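Local coordinates for alanine racemase, biosynthetic (Pseudomonas aeruginosa PAO1, PDB 6A2F), which belongs to the alanine racemase family, pairing a TIM-barrel N-terminal domain with a mainly beta C-terminal domain and working with a covalently held pyridoxal phosphate, at residues L156-C162 / Q174-F178. Sequence-based numbering, arbitrary orientation.
Sequences LISHFAC and QLESF
Within a beta-alpha-beta unit of the TIM-barrel domain, strand 151-157 and the loop that continues it are packed against helix 169-179, the contact resting on Phe178 at one end and Gln174 at the other. Leu156 faces the Phe178 ring; its CD2 lies over one face, 3.7 Å from the ring centroid and offset toward the rim, a CH-pi contact. The rim of the same ring receives Ser158 CB, 3.7 Å from Phe178 CD2, while Ser158 OG bonds to Leu124 O and Ser126 OG. One helical turn earlier, Gln174 reaches the loop with CG beside its backbone N (chi1 -74°) and the chain extended beyond. Its amide bridges successive peptides: Ala161 N donates to Gln174 OE1 (2.9 Å, 157°), in the carbonyl plane and on a lone pair, whereas the bond from Gln174 NE2 to His159 O is weak and bent (128°). NE2 also bonds to Ser126 OG, which together with the loop bonds should fix the amide's rotation. His159, its CB directed away from the helix, bonds through NE2 to Tyr254 OH of the second subunit, a D-lysine pocket residue. Gln174 OE1 accepts from a water, 2.7 Å away, that itself accepts from Cys162 N at 2.8 Å.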
# COMPACT_ATOMS: atom_id res chain seq x y z
N LEU A 156 26.79 1.82 -19.97
CA LEU A 156 27.06 2.22 -18.59
C LEU A 156 25.84 2.87 -17.94
O LEU A 156 25.19 3.74 -18.54
CB LEU A 156 28.27 3.16 -18.52
CG LEU A 156 28.70 3.67 -17.14
CD1 LEU A 156 29.29 2.56 -16.28
CD2 LEU A 156 29.68 4.83 -17.26
N ILE A 157 25.54 2.45 -16.72
CA ILE A 157 24.42 3.00 -15.95
C ILE A 157 24.80 3.23 -14.47
O ILE A 157 25.51 2.42 -13.87
CB ILE A 157 23.12 2.15 -16.10
CG1 ILE A 157 21.90 2.89 -15.52
CG2 ILE A 157 23.28 0.76 -15.49
CD1 ILE A 157 20.57 2.20 -15.75
N SER A 158 24.35 4.35 -13.93
CA SER A 158 24.46 4.64 -12.50
C SER A 158 23.28 5.50 -12.08
O SER A 158 22.53 6.00 -12.92
CB SER A 158 25.78 5.32 -12.17
OG SER A 158 26.14 5.09 -10.82
N HIS A 159 23.11 5.67 -10.77
CA HIS A 159 21.92 6.31 -10.23
C HIS A 159 22.27 7.21 -9.04
O HIS A 159 23.01 6.79 -8.15
CB HIS A 159 20.90 5.23 -9.83
CG HIS A 159 19.55 5.77 -9.45
ND1 HIS A 159 18.63 6.21 -10.38
CD2 HIS A 159 18.96 5.91 -8.24
CE1 HIS A 159 17.54 6.61 -9.76
NE2 HIS A 159 17.71 6.44 -8.46
N PHE A 160 21.75 8.44 -9.04
CA PHE A 160 22.02 9.43 -7.99
C PHE A 160 21.29 9.11 -6.69
O PHE A 160 20.21 8.53 -6.72
CB PHE A 160 21.56 10.83 -8.44
CG PHE A 160 22.47 11.48 -9.44
CD1 PHE A 160 23.79 11.80 -9.12
CD2 PHE A 160 21.98 11.84 -10.70
CE1 PHE A 160 24.61 12.42 -10.05
CE2 PHE A 160 22.80 12.47 -11.62
CZ PHE A 160 24.11 12.76 -11.30
N ALA A 161 21.87 9.52 -5.57
CA ALA A 161 21.24 9.34 -4.25
C ALA A 161 20.53 10.60 -3.73
O ALA A 161 19.63 10.51 -2.89
CB ALA A 161 22.25 8.85 -3.23
N CYS A 162 20.95 11.77 -4.22
CA CYS A 162 20.49 13.04 -3.66
C CYS A 162 20.23 14.11 -4.71
O CYS A 162 20.24 15.31 -4.40
CB CYS A 162 21.50 13.58 -2.64
SG CYS A 162 22.05 12.42 -1.37
N GLN A 174 29.32 11.55 -7.40
CA GLN A 174 28.72 10.49 -8.22
C GLN A 174 28.94 10.75 -9.71
O GLN A 174 29.20 9.83 -10.48
CB GLN A 174 27.23 10.34 -7.92
CG GLN A 174 26.93 9.66 -6.60
CD GLN A 174 25.47 9.29 -6.44
OE1 GLN A 174 24.67 10.09 -5.93
NE2 GLN A 174 25.11 8.09 -6.86
N LEU A 175 28.85 12.02 -10.09
CA LEU A 175 29.04 12.46 -11.47
C LEU A 175 30.50 12.28 -11.90
O LEU A 175 30.77 11.80 -13.00
CB LEU A 175 28.58 13.92 -11.61
CG LEU A 175 28.24 14.62 -12.93
CD1 LEU A 175 29.17 15.80 -13.19
CD2 LEU A 175 28.18 13.69 -14.15
N GLU A 176 31.43 12.63 -11.00
CA GLU A 176 32.86 12.46 -11.24
C GLU A 176 33.25 10.99 -11.36
O GLU A 176 34.08 10.64 -12.20
CB GLU A 176 33.69 13.15 -10.15
CG GLU A 176 33.87 14.64 -10.37
CD GLU A 176 34.41 15.37 -9.14
OE1 GLU A 176 35.08 14.72 -8.30
OE2 GLU A 176 34.17 16.59 -9.02
N SER A 177 32.64 10.15 -10.52
CA SER A 177 32.84 8.70 -10.59
C SER A 177 32.41 8.15 -11.95
O SER A 177 33.15 7.41 -12.59
CB SER A 177 32.06 8.01 -9.46
OG SER A 177 32.11 6.60 -9.60
N PHE A 178 31.21 8.54 -12.38
CA PHE A 178 30.65 8.16 -13.68
C PHE A 178 31.57 8.61 -14.82
O PHE A 178 31.94 7.80 -15.67
CB PHE A 178 29.24 8.76 -13.84
CG PHE A 178 28.47 8.21 -15.01
CD1 PHE A 178 28.66 8.71 -16.30
CD2 PHE A 178 27.51 7.21 -14.82
CE1 PHE A 178 27.94 8.21 -17.38
CE2 PHE A 178 26.79 6.71 -15.90
CZ PHE A 178 27.00 7.21 -17.17
O HOH W 1 23.19 12.31 -5.85